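Local coordinates for putative MAR1 (Leishmania donovani, PDB 1X9G), which is of unknown function but belongs to the isochorismatase superfamily and may be a MAR1-type ribonuclease, at residues R11-Y16 and R134-K139; G19-L24 and V107-V112; T124-L129 and S158-N163. All blocks are in the same frame, centred on the assembly; numbering follows the deposited sequence.

Contact 1: R11-Y16 and R134-K139; sequences RLMPHY and RVFLPK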
ATOM      1  N   ARG A  11      13.193  -4.492  13.514  1.00 75.84           N
ATOM      2  CA  ARG A  11      12.738  -4.020  12.232  1.00 72.18           C
ATOM      3  C   ARG A  11      13.351  -4.591  10.984  1.00 70.99           C
ATOM      4  O   ARG A  11      12.653  -4.606   9.979  1.00 73.05           O
ATOM      5  CB  ARG A  11      12.530  -2.505  12.140  1.00 71.44           C
ATOM      6  CG  ARG A  11      11.111  -2.189  11.677  1.00 68.21           C
ATOM      7  CD  ARG A  11      10.715  -0.734  11.721  1.00 62.52           C
ATOM      8  NE  ARG A  11      11.032  -0.178  13.020  1.00 62.27           N
ATOM      9  CZ  ARG A  11      10.167   0.410  13.835  1.00 59.98           C
ATOM     10  NH1 ARG A  11       8.916   0.581  13.463  1.00 54.86           N
ATOM     11  NH2 ARG A  11      10.583   0.832  15.026  1.00 60.47           N
ATOM     12  N   LEU A  12      14.573  -5.096  10.982  1.00 67.05           N
ATOM     13  CA  LEU A  12      15.029  -5.818   9.769  1.00 63.36           C
ATOM     14  C   LEU A  12      15.663  -7.166  10.148  1.00 61.85           C
ATOM     15  O   LEU A  12      15.519  -7.589  11.289  1.00 61.29           O
ATOM     16  CB  LEU A  12      16.009  -4.950   8.969  1.00 62.75           C
ATOM     17  CG  LEU A  12      15.536  -3.617   8.397  1.00 60.07           C
ATOM     18  CD1 LEU A  12      16.683  -2.712   8.102  1.00 58.42           C
ATOM     19  CD2 LEU A  12      14.746  -3.851   7.120  1.00 61.55           C
ATOM     20  N   MET A  13      16.326  -7.852   9.217  1.00 59.76           N
ATOM     21  CA  MET A  13      17.166  -9.013   9.600  1.00 60.51           C
ATOM     22  C   MET A  13      18.275  -8.591  10.601  1.00 61.21           C
ATOM     23  O   MET A  13      18.904  -7.533  10.436  1.00 61.14           O
ATOM     24  CB  MET A  13      17.803  -9.691   8.382  1.00 60.13           C
ATOM     25  CG  MET A  13      16.775 -10.352   7.483  1.00 59.17           C
ATOM     26  SD  MET A  13      17.345 -11.746   6.563  1.00 59.84           S
ATOM     27  CE  MET A  13      17.212 -13.038   7.812  1.00 59.34           C
ATOM     28  N   PRO A  14      18.470  -9.374  11.675  1.00 61.58           N
ATOM     29  CA  PRO A  14      19.570  -9.074  12.594  1.00 61.16           C
ATOM     30  C   PRO A  14      20.861  -9.597  11.976  1.00 60.86           C
ATOM     31  O   PRO A  14      20.773 -10.394  11.020  1.00 60.66           O
ATOM     32  CB  PRO A  14      19.203  -9.865  13.861  1.00 61.46           C
ATOM     33  CG  PRO A  14      18.325 -10.969  13.405  1.00 61.04           C
ATOM     34  CD  PRO A  14      17.693 -10.564  12.084  1.00 61.65           C
ATOM     35  N   HIS A  15      22.022  -9.149  12.493  1.00 60.46           N
ATOM     36  CA  HIS A  15      23.339  -9.693  12.118  1.00 60.01           C
ATOM     37  C   HIS A  15      23.291 -11.225  12.069  1.00 60.50           C
ATOM     38  O   HIS A  15      22.705 -11.850  12.940  1.00 58.84           O
ATOM     39  CB  HIS A  15      24.496  -9.191  13.031  1.00 59.41           C
ATOM     40  CG  HIS A  15      25.839  -9.649  12.549  1.00 60.36           C
ATOM     41  ND1 HIS A  15      26.489 -10.747  13.085  1.00 60.08           N
ATOM     42  CD2 HIS A  15      26.593  -9.250  11.490  1.00 60.08           C
ATOM     43  CE1 HIS A  15      27.595 -10.986  12.398  1.00 59.23           C
ATOM     44  NE2 HIS A  15      27.679 -10.099  11.421  1.00 60.40           N
ATOM     45  N   TYR A  16      23.903 -11.821  11.048  1.00 62.77           N
ATOM     46  CA  TYR A  16      23.843 -13.292  10.850  1.00 65.74           C
ATOM     47  C   TYR A  16      24.167 -14.180  12.063  1.00 67.22           C
ATOM     48  O   TYR A  16      23.704 -15.333  12.121  1.00 67.57           O
ATOM     49  CB  TYR A  16      24.673 -13.768   9.639  1.00 66.02           C
ATOM     50  CG  TYR A  16      26.168 -13.459   9.657  1.00 66.45           C
ATOM     51  CD1 TYR A  16      26.714 -12.578   8.716  1.00 66.87           C
ATOM     52  CD2 TYR A  16      27.048 -14.078  10.565  1.00 68.03           C
ATOM     53  CE1 TYR A  16      28.078 -12.289   8.690  1.00 67.09           C
ATOM     54  CE2 TYR A  16      28.448 -13.791  10.554  1.00 67.10           C
ATOM     55  CZ  TYR A  16      28.950 -12.887   9.602  1.00 68.13           C
ATOM     56  OH  TYR A  16      30.301 -12.545   9.522  1.00 66.03           O
ATOM     57  N   ARG A 134      10.193 -14.788  12.457  1.00 60.76           N
ATOM     58  CA  ARG A 134      10.142 -13.611  11.593  1.00 59.47           C
ATOM     59  C   ARG A 134      10.326 -14.101  10.167  1.00 58.08           C
ATOM     60  O   ARG A 134      11.234 -14.912   9.894  1.00 58.08           O
ATOM     61  CB  ARG A 134      11.172 -12.530  11.919  1.00 59.82           C
ATOM     62  CG  ARG A 134      11.629 -12.460  13.352  1.00 61.78           C
ATOM     63  CD  ARG A 134      11.566 -11.097  14.001  1.00 63.61           C
ATOM     64  NE  ARG A 134      11.690  -9.938  13.107  1.00 67.94           N
ATOM     65  CZ  ARG A 134      12.759  -9.142  13.027  1.00 67.56           C
ATOM     66  NH1 ARG A 134      13.854  -9.396  13.754  1.00 67.68           N
ATOM     67  NH2 ARG A 134      12.745  -8.106  12.193  1.00 65.47           N
ATOM     68  N   VAL A 135       9.471 -13.640   9.253  1.00 55.09           N
ATOM     69  CA  VAL A 135       9.672 -14.002   7.872  1.00 52.36           C
ATOM     70  C   VAL A 135      10.124 -12.869   6.933  1.00 51.84           C
ATOM     71  O   VAL A 135       9.663 -11.730   7.039  1.00 52.13           O
ATOM     72  CB  VAL A 135       8.609 -15.050   7.321  1.00 52.62           C
ATOM     73  CG1 VAL A 135       7.548 -15.400   8.310  1.00 49.06           C
ATOM     74  CG2 VAL A 135       8.098 -14.703   5.954  1.00 49.56           C
ATOM     75  N   PHE A 136      11.094 -13.196   6.075  1.00 51.21           N
ATOM     76  CA  PHE A 136      11.744 -12.258   5.164  1.00 51.20           C
ATOM     77  C   PHE A 136      11.747 -12.835   3.795  1.00 51.89           C
ATOM     78  O   PHE A 136      12.092 -14.006   3.618  1.00 51.91           O
ATOM     79  CB  PHE A 136      13.187 -11.984   5.587  1.00 51.26           C
ATOM     80  CG  PHE A 136      13.307 -11.521   6.996  1.00 52.36           C
ATOM     81  CD1 PHE A 136      13.367 -12.450   8.038  1.00 53.21           C
ATOM     82  CD2 PHE A 136      13.335 -10.149   7.293  1.00 54.64           C
ATOM     83  CE1 PHE A 136      13.471 -12.004   9.369  1.00 53.61           C
ATOM     84  CE2 PHE A 136      13.413  -9.690   8.596  1.00 52.50           C
ATOM     85  CZ  PHE A 136      13.501 -10.622   9.639  1.00 53.63           C
ATOM     86  N   LEU A 137      11.351 -12.029   2.814  1.00 52.16           N
ATOM     87  CA  LEU A 137      11.036 -12.570   1.509  1.00 53.61           C
ATOM     88  C   LEU A 137      11.723 -11.729   0.459  1.00 54.41           C
ATOM     89  O   LEU A 137      11.495 -10.558   0.387  1.00 54.33           O
ATOM     90  CB  LEU A 137       9.489 -12.575   1.303  1.00 53.73           C
ATOM     91  CG  LEU A 137       8.668 -13.461   2.257  1.00 53.30           C
ATOM     92  CD1 LEU A 137       7.555 -12.722   2.849  1.00 53.13           C
ATOM     93  CD2 LEU A 137       8.155 -14.710   1.520  1.00 53.73           C
ATOM     94  N   PRO A 138      12.609 -12.330  -0.348  1.00 56.65           N
ATOM     95  CA  PRO A 138      13.139 -11.536  -1.448  1.00 57.43           C
ATOM     96  C   PRO A 138      12.177 -11.595  -2.615  1.00 58.46           C
ATOM     97  O   PRO A 138      12.061 -12.672  -3.228  1.00 59.86           O
ATOM     98  CB  PRO A 138      14.424 -12.280  -1.810  1.00 57.55           C
ATOM     99  CG  PRO A 138      14.078 -13.745  -1.519  1.00 56.60           C
ATOM    100  CD  PRO A 138      13.193 -13.694  -0.300  1.00 56.75           C
ATOM    101  N   LYS A 139      11.510 -10.478  -2.920  1.00 58.08           N
ATOM    102  CA  LYS A 139      10.540 -10.397  -4.030  1.00 58.60           C
ATOM    103  C   LYS A 139      11.144 -10.789  -5.363  1.00 58.26           C
ATOM    104  O   LYS A 139      10.465 -11.249  -6.288  1.00 58.88           O
ATOM    105  CB  LYS A 139       9.983  -8.984  -4.156  1.00 58.40           C
ATOM    106  CG  LYS A 139       8.802  -8.915  -5.119  1.00 58.19           C
ATOM    107  CD  LYS A 139       8.186  -7.518  -5.105  1.00 60.85           C
ATOM    108  CE  LYS A 139       7.681  -7.131  -6.457  1.00 62.63           C
ATOM    109  NZ  LYS A 139       6.459  -6.291  -6.227  1.00 68.34           N
TER
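Phe136 and Met13 meet in a Met-aromatic contact that fastens the N-terminal loop 11-16 onto strand 134-143 of the parallel sheet of this isochorismatase-like alpha/beta fold. The methionine lies over one face of the ring. Its CG does most of the touching, 3.5 Å from the Phe136 ring centroid and only 15° off the ring normal, a CH-pi contact. The sulfur follows over the same ring, with SD 4.4 Å from the Phe136 centroid. With Met13 CG anti to its carbonyl carbon (chi1 -67°) and the chain bent at chi3, CE folds back to 3.9 Å from Phe136 CD1, and three successive side-chain atoms therefore follow the ring. The start of the methionine backbone also approaches, Met13 N being 3.5 Å from Phe136 CE2.

Arg134, two residues earlier on the strand, points the same way, and its guanidinium has Phe136 CZ over one face. Glu165, on the adjoining strand 164-167, is a long and weak ion-pair partner of that guanidinium. Beyond the loop, helix 169-176 packs on Met13 through Ile172 and Met176, and Leu12 reaches Ala126 of a second subunit. A hydrogen bond between the segments runs from Arg134 NH2 to Leu12 O at 3.0 Å; it is bent, with an N-H...O angle of 137°, and the donor sits above the carbonyl plane.

Contact 2: G19-L24 and V107-V112; sequences GKTAFL and VDNAVV
Val111 N donates to Ala22 O at 2.9 Å with an N-H...O angle of 168°, the straightest hydrogen bond of this parallel strand pair. Leu24 N to Val111 O and Ala22 N to Asn109 O, each also 2.9 Å, continue the regular pairing on either side of it. At the entry to the pair Lys20 O accepts two backbone bonds, from Asp108 N at 3.0 Å and from Asn109 N at 3.2 Å. The two donors approach differently: Asn109 N lies in the carbonyl plane, whereas Asp108 N stands above it. A weak bond from Lys20 N to Asp108 OD1 brings the carboxylate across to the start of 19-24, beside Gly19 CA. The strand axes are 4.6 Å apart at closest approach and their directions differ by 19°, the evidence for a parallel, slightly twisted pair.

Packing divides between the two faces of the sheet. On the face of Thr21 and Phe23, Val111 is the shared partner: its CG2 lies 3.7 Å from Thr21 CG2, while its CB meets the edge of the Phe23 ring, 3.6 Å from CD2. On the face of Ala22 and Leu24, Val107 CG1, anti to its own backbone N (chi1 164°), reaches Ala22 CB. Strands 21-26 and 109-115 are central in the six-stranded sheet, flanked by 60-67 and 134-143 respectively, and helix 39-55 packs on Phe23 through Leu49, Leu52 and His53.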
ATOM      1  N   GLY A  19      21.248 -15.652  16.587  1.00 73.85           N
ATOM      2  CA  GLY A  19      20.228 -16.687  16.363  1.00 72.55           C
ATOM      3  C   GLY A  19      20.475 -17.574  15.158  1.00 71.83           C
ATOM      4  O   GLY A  19      21.625 -17.791  14.780  1.00 72.38           O
ATOM      5  N   LYS A  20      19.399 -18.116  14.589  1.00 70.46           N
ATOM      6  CA  LYS A  20      19.463 -18.977  13.407  1.00 69.82           C
ATOM      7  C   LYS A  20      18.443 -18.519  12.370  1.00 68.83           C
ATOM      8  O   LYS A  20      17.383 -18.004  12.714  1.00 68.85           O
ATOM      9  CB  LYS A  20      19.174 -20.458  13.740  1.00 69.91           C
ATOM     10  CG  LYS A  20      19.956 -21.059  14.896  1.00 70.58           C
ATOM     11  CD  LYS A  20      19.936 -22.585  14.848  1.00 71.20           C
ATOM     12  CE  LYS A  20      21.192 -23.234  15.531  1.00 73.64           C
ATOM     13  NZ  LYS A  20      22.245 -23.750  14.558  1.00 74.29           N
ATOM     14  N   THR A  21      18.771 -18.752  11.103  1.00 67.52           N
ATOM     15  CA  THR A  21      17.943 -18.428   9.960  1.00 66.17           C
ATOM     16  C   THR A  21      17.831 -19.639   9.051  1.00 65.59           C
ATOM     17  O   THR A  21      18.848 -20.201   8.653  1.00 65.24           O
ATOM     18  CB  THR A  21      18.612 -17.332   9.107  1.00 66.50           C
ATOM     19  OG1 THR A  21      18.640 -16.102   9.838  1.00 65.00           O
ATOM     20  CG2 THR A  21      17.855 -17.149   7.761  1.00 66.61           C
ATOM     21  N   ALA A  22      16.610 -20.037   8.708  1.00 64.61           N
ATOM     22  CA  ALA A  22      16.413 -21.022   7.632  1.00 63.54           C
ATOM     23  C   ALA A  22      16.168 -20.319   6.300  1.00 63.20           C
ATOM     24  O   ALA A  22      15.312 -19.410   6.196  1.00 63.04           O
ATOM     25  CB  ALA A  22      15.264 -22.031   7.951  1.00 62.53           C
ATOM     26  N   PHE A  23      16.967 -20.709   5.308  1.00 62.03           N
ATOM     27  CA  PHE A  23      16.657 -20.492   3.916  1.00 61.11           C
ATOM     28  C   PHE A  23      15.724 -21.603   3.438  1.00 60.96           C
ATOM     29  O   PHE A  23      16.004 -22.790   3.578  1.00 60.78           O
ATOM     30  CB  PHE A  23      17.933 -20.405   3.078  1.00 61.10           C
ATOM     31  CG  PHE A  23      18.910 -19.341   3.564  1.00 61.56           C
ATOM     32  CD1 PHE A  23      20.233 -19.657   3.813  1.00 62.36           C
ATOM     33  CD2 PHE A  23      18.493 -18.020   3.768  1.00 61.62           C
ATOM     34  CE1 PHE A  23      21.150 -18.671   4.267  1.00 64.23           C
ATOM     35  CE2 PHE A  23      19.395 -17.034   4.218  1.00 64.48           C
ATOM     36  CZ  PHE A  23      20.738 -17.369   4.470  1.00 63.45           C
ATOM     37  N   LEU A  24      14.577 -21.197   2.909  1.00 60.69           N
ATOM     38  CA  LEU A  24      13.537 -22.133   2.528  1.00 60.09           C
ATOM     39  C   LEU A  24      13.274 -21.991   1.054  1.00 59.96           C
ATOM     40  O   LEU A  24      12.748 -20.965   0.617  1.00 60.99           O
ATOM     41  CB  LEU A  24      12.288 -21.844   3.334  1.00 59.80           C
ATOM     42  CG  LEU A  24      11.140 -22.809   3.234  1.00 59.85           C
ATOM     43  CD1 LEU A  24      11.676 -24.249   3.099  1.00 58.67           C
ATOM     44  CD2 LEU A  24      10.171 -22.621   4.450  1.00 59.66           C
ATOM     45  N   VAL A 107      14.987 -22.151  15.216  1.00 69.60           N
ATOM     46  CA  VAL A 107      15.258 -21.171  14.156  1.00 67.78           C
ATOM     47  C   VAL A 107      14.413 -19.956  14.454  1.00 66.86           C
ATOM     48  O   VAL A 107      13.247 -20.101  14.813  1.00 66.79           O
ATOM     49  CB  VAL A 107      15.041 -21.773  12.699  1.00 68.28           C
ATOM     50  CG1 VAL A 107      14.930 -20.678  11.604  1.00 67.32           C
ATOM     51  CG2 VAL A 107      16.199 -22.728  12.323  1.00 66.91           C
ATOM     52  N   ASP A 108      15.008 -18.763  14.357  1.00 65.69           N
ATOM     53  CA  ASP A 108      14.290 -17.506  14.651  1.00 64.44           C
ATOM     54  C   ASP A 108      13.686 -16.820  13.428  1.00 63.27           C
ATOM     55  O   ASP A 108      12.619 -16.175  13.528  1.00 62.90           O
ATOM     56  CB  ASP A 108      15.222 -16.549  15.360  1.00 64.86           C
ATOM     57  CG  ASP A 108      15.707 -17.114  16.662  1.00 66.88           C
ATOM     58  OD1 ASP A 108      16.808 -17.711  16.706  1.00 67.80           O
ATOM     59  OD2 ASP A 108      14.945 -17.010  17.636  1.00 69.29           O
ATOM     60  N   ASN A 109      14.386 -16.955  12.293  1.00 61.08           N
ATOM     61  CA  ASN A 109      14.079 -16.247  11.059  1.00 59.30           C
ATOM     62  C   ASN A 109      13.982 -17.181   9.870  1.00 58.09           C
ATOM     63  O   ASN A 109      14.796 -18.073   9.731  1.00 59.54           O
ATOM     64  CB  ASN A 109      15.169 -15.234  10.745  1.00 59.13           C
ATOM     65  CG  ASN A 109      15.629 -14.492  11.956  1.00 60.01           C
ATOM     66  OD1 ASN A 109      16.606 -14.873  12.570  1.00 61.78           O
ATOM     67  ND2 ASN A 109      14.920 -13.442  12.325  1.00 61.83           N
ATOM     68  N   ALA A 110      13.016 -16.956   9.000  1.00 55.68           N
ATOM     69  CA  ALA A 110      12.909 -17.704   7.779  1.00 54.66           C
ATOM     70  C   ALA A 110      12.938 -16.740   6.622  1.00 53.94           C
ATOM     71  O   ALA A 110      12.199 -15.763   6.612  1.00 55.08           O
ATOM     72  CB  ALA A 110      11.638 -18.507   7.766  1.00 53.41           C
ATOM     73  N   VAL A 111      13.811 -17.016   5.670  1.00 52.98           N
ATOM     74  CA  VAL A 111      13.928 -16.330   4.410  1.00 51.14           C
ATOM     75  C   VAL A 111      13.297 -17.273   3.387  1.00 52.10           C
ATOM     76  O   VAL A 111      13.824 -18.374   3.105  1.00 53.23           O
ATOM     77  CB  VAL A 111      15.413 -16.103   4.070  1.00 51.06           C
ATOM     78  CG1 VAL A 111      15.605 -15.521   2.663  1.00 48.38           C
ATOM     79  CG2 VAL A 111      16.126 -15.280   5.141  1.00 48.81           C
ATOM     80  N   VAL A 112      12.163 -16.855   2.822  1.00 52.34           N
ATOM     81  CA  VAL A 112      11.306 -17.732   2.033  1.00 51.64           C
ATOM     82  C   VAL A 112      11.322 -17.289   0.592  1.00 52.07           C
ATOM     83  O   VAL A 112      11.161 -16.122   0.311  1.00 53.39           O
ATOM     84  CB  VAL A 112       9.888 -17.754   2.592  1.00 51.06           C
ATOM     85  CG1 VAL A 112       9.009 -18.686   1.793  1.00 50.12           C
ATOM     86  CG2 VAL A 112       9.904 -18.235   3.998  1.00 51.90           C
TER

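Contact 3: T124-L129 and S158-N163; sequences TVADLL and SSWGPN
Trp160 and Val125 make the tightest apolar touch between helix 117-130 and the loop that leads into strand 164-167. Val125 CG2 comes to the indole at its edge, close to the ring plane, 3.4 Å from Trp160 CZ3 and 3.5 Å from Trp160 CE3, so the benzo side of the ring meets the helix. One residue on, Ala126 CB lies 4.1 Å from Trp160 CH2. Leu129, one helical turn after Val125, splits its two methyls between two loop residues: CD1 packs 3.9 Å from Trp160 CE3 and equally near Trp160 CB, while CD2 lies 3.9 Å from Asn163 CB. The indole is delivered by Trp160 CG lying anti to its carbonyl carbon (chi1 -70°), with the side chain directed at the helix.

Between apolar and polar groups, Leu129 CD2 is 3.4 Å from the backbone oxygen Asn163 O, which accepts a probable hydrogen bond from Val135 N on strand 134-143.

Among backbone bonds, Leu129 N is bonded to Val125 O within the helix, placing these two side chains one turn apart on the side that meets the loop.

Across the subunit boundary, Arg11 of a neighbouring subunit forms a cation-pi contact with Trp160 and also packs on Leu129, while Leu12 of that subunit packs on Ala126 and Trp160. No hydrogen bond joins the two segments, consistent with apolar burial being the main link between them, with the indole serving both this packing and the subunit interface.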
ATOM      1  N   THR A 124       2.578 -20.993   3.212  1.00 54.42           N
ATOM      2  CA  THR A 124       3.816 -21.230   3.979  1.00 54.59           C
ATOM      3  C   THR A 124       4.086 -20.075   4.954  1.00 55.45           C
ATOM      4  O   THR A 124       4.288 -20.319   6.154  1.00 55.24           O
ATOM      5  CB  THR A 124       4.975 -21.360   3.015  1.00 54.62           C
ATOM      6  OG1 THR A 124       4.724 -22.490   2.174  1.00 52.53           O
ATOM      7  CG2 THR A 124       6.256 -21.506   3.721  1.00 51.84           C
ATOM      8  N   VAL A 125       4.037 -18.819   4.461  1.00 55.61           N
ATOM      9  CA  VAL A 125       4.290 -17.697   5.359  1.00 55.53           C
ATOM     10  C   VAL A 125       3.235 -17.492   6.434  1.00 55.19           C
ATOM     11  O   VAL A 125       3.598 -17.189   7.546  1.00 55.46           O
ATOM     12  CB  VAL A 125       4.801 -16.329   4.677  1.00 56.25           C
ATOM     13  CG1 VAL A 125       5.193 -16.495   3.249  1.00 56.25           C
ATOM     14  CG2 VAL A 125       3.848 -15.210   4.821  1.00 56.69           C
ATOM     15  N   ALA A 126       1.943 -17.669   6.150  1.00 55.45           N
ATOM     16  CA  ALA A 126       0.945 -17.548   7.232  1.00 55.17           C
ATOM     17  C   ALA A 126       1.233 -18.570   8.356  1.00 55.98           C
ATOM     18  O   ALA A 126       1.118 -18.234   9.530  1.00 56.09           O
ATOM     19  CB  ALA A 126      -0.502 -17.647   6.709  1.00 54.08           C
ATOM     20  N   ASP A 127       1.641 -19.795   7.990  1.00 56.70           N
ATOM     21  CA  ASP A 127       2.019 -20.853   8.985  1.00 56.98           C
ATOM     22  C   ASP A 127       3.276 -20.490   9.805  1.00 56.69           C
ATOM     23  O   ASP A 127       3.266 -20.552  11.032  1.00 55.50           O
ATOM     24  CB  ASP A 127       2.202 -22.234   8.334  1.00 56.94           C
ATOM     25  CG  ASP A 127       0.882 -22.875   7.826  1.00 57.99           C
ATOM     26  OD1 ASP A 127       0.994 -23.686   6.887  1.00 58.18           O
ATOM     27  OD2 ASP A 127      -0.244 -22.616   8.343  1.00 56.67           O
ATOM     28  N   LEU A 128       4.342 -20.098   9.120  1.00 57.10           N
ATOM     29  CA  LEU A 128       5.495 -19.508   9.782  1.00 57.40           C
ATOM     30  C   LEU A 128       5.118 -18.412  10.772  1.00 58.52           C
ATOM     31  O   LEU A 128       5.615 -18.401  11.901  1.00 58.20           O
ATOM     32  CB  LEU A 128       6.451 -18.956   8.746  1.00 57.25           C
ATOM     33  CG  LEU A 128       7.585 -19.836   8.191  1.00 59.44           C
ATOM     34  CD1 LEU A 128       7.602 -21.278   8.792  1.00 54.11           C
ATOM     35  CD2 LEU A 128       7.657 -19.805   6.630  1.00 55.40           C
ATOM     36  N   LEU A 129       4.220 -17.492  10.373  1.00 59.38           N
ATOM     37  CA  LEU A 129       3.859 -16.409  11.274  1.00 59.68           C
ATOM     38  C   LEU A 129       3.194 -16.942  12.511  1.00 61.24           C
ATOM     39  O   LEU A 129       3.517 -16.511  13.604  1.00 62.11           O
ATOM     40  CB  LEU A 129       3.009 -15.294  10.608  1.00 59.01           C
ATOM     41  CG  LEU A 129       3.772 -14.384   9.633  1.00 54.98           C
ATOM     42  CD1 LEU A 129       2.851 -13.429   8.894  1.00 51.71           C
ATOM     43  CD2 LEU A 129       5.000 -13.671  10.220  1.00 50.90           C
ATOM     44  N   SER A 158       2.448  -7.883   2.465  1.00 50.76           N
ATOM     45  CA  SER A 158       2.954  -6.568   2.895  1.00 51.55           C
ATOM     46  C   SER A 158       2.174  -5.953   4.081  1.00 52.31           C
ATOM     47  O   SER A 158       2.649  -5.043   4.757  1.00 52.32           O
ATOM     48  CB  SER A 158       2.851  -5.583   1.715  1.00 51.46           C
ATOM     49  OG  SER A 158       3.971  -5.724   0.845  1.00 53.50           O
ATOM     50  N   SER A 159       0.937  -6.389   4.269  1.00 51.89           N
ATOM     51  CA  SER A 159       0.133  -5.902   5.368  1.00 51.68           C
ATOM     52  C   SER A 159       0.268  -6.772   6.596  1.00 51.54           C
ATOM     53  O   SER A 159      -0.452  -6.560   7.535  1.00 52.38           O
ATOM     54  CB  SER A 159      -1.330  -5.839   4.950  1.00 50.68           C
ATOM     55  OG  SER A 159      -1.855  -7.168   4.892  1.00 52.33           O
ATOM     56  N   TRP A 160       1.167  -7.748   6.576  1.00 52.51           N
ATOM     57  CA  TRP A 160       1.375  -8.724   7.682  1.00 53.96           C
ATOM     58  C   TRP A 160       2.576  -8.375   8.594  1.00 55.03           C
ATOM     59  O   TRP A 160       3.176  -9.287   9.210  1.00 56.10           O
ATOM     60  CB  TRP A 160       1.583 -10.175   7.136  1.00 52.06           C
ATOM     61  CG  TRP A 160       0.342 -10.781   6.548  1.00 53.48           C
ATOM     62  CD1 TRP A 160      -0.935 -10.247   6.610  1.00 52.32           C
ATOM     63  CD2 TRP A 160       0.219 -12.025   5.817  1.00 50.89           C
ATOM     64  NE1 TRP A 160      -1.811 -11.086   5.982  1.00 52.81           N
ATOM     65  CE2 TRP A 160      -1.146 -12.186   5.506  1.00 48.89           C
ATOM     66  CE3 TRP A 160       1.128 -13.053   5.452  1.00 51.64           C
ATOM     67  CZ2 TRP A 160      -1.638 -13.299   4.805  1.00 51.61           C
ATOM     68  CZ3 TRP A 160       0.636 -14.170   4.753  1.00 52.96           C
ATOM     69  CH2 TRP A 160      -0.742 -14.268   4.425  1.00 52.74           C
ATOM     70  N   GLY A 161       2.958  -7.095   8.650  1.00 55.60           N
ATOM     71  CA  GLY A 161       4.090  -6.679   9.492  1.00 55.42           C
ATOM     72  C   GLY A 161       3.620  -6.717  10.944  1.00 55.75           C
ATOM     73  O   GLY A 161       2.414  -6.847  11.174  1.00 54.05           O
ATOM     74  N   PRO A 162       4.556  -6.606  11.939  1.00 56.41           N
ATOM     75  CA  PRO A 162       6.030  -6.418  11.873  1.00 56.01           C
ATOM     76  C   PRO A 162       6.843  -7.679  11.662  1.00 56.83           C
ATOM     77  O   PRO A 162       8.039  -7.601  11.407  1.00 57.91           O
ATOM     78  CB  PRO A 162       6.377  -5.846  13.243  1.00 56.54           C
ATOM     79  CG  PRO A 162       5.265  -6.278  14.158  1.00 56.82           C
ATOM     80  CD  PRO A 162       4.056  -6.604  13.336  1.00 56.12           C
ATOM     81  N   ASN A 163       6.223  -8.843  11.720  1.00 56.39           N
ATOM     82  CA  ASN A 163       7.002 -10.036  11.597  1.00 55.49           C
ATOM     83  C   ASN A 163       7.117 -10.603  10.175  1.00 55.08           C
ATOM     84  O   ASN A 163       7.758 -11.631   9.998  1.00 55.66           O
ATOM     85  CB  ASN A 163       6.548 -11.052  12.631  1.00 56.06           C
ATOM     86  CG  ASN A 163       6.806 -10.563  14.041  1.00 58.05           C
ATOM     87  OD1 ASN A 163       5.896 -10.493  14.856  1.00 60.89           O
ATOM     88  ND2 ASN A 163       8.055 -10.146  14.313  1.00 60.14           N
TER

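How the contacts relate
From the N terminus, the loop 11-16 comes first and meets strand 134-143, so contact 1 closes a loop of 117 residues. Contact 2 opens and closes within that span, pairing the first strand, 21-26, with 109-115. Helix 117-130 then begins contact 3, which is completed only after 134-139 has passed; contacts 1 and 3 therefore cross along the chain, whereas 2 and 3 follow in series. Spatially, Phe136 N to Ala110 O (2.8 Å), a probable hydrogen bond, joins contacts 1 and 2 across adjacent strands. Val135 lies against Leu128 and Leu129 of contact 3, and Val112 touches Leu128, tying helix 117-130 to the sheet.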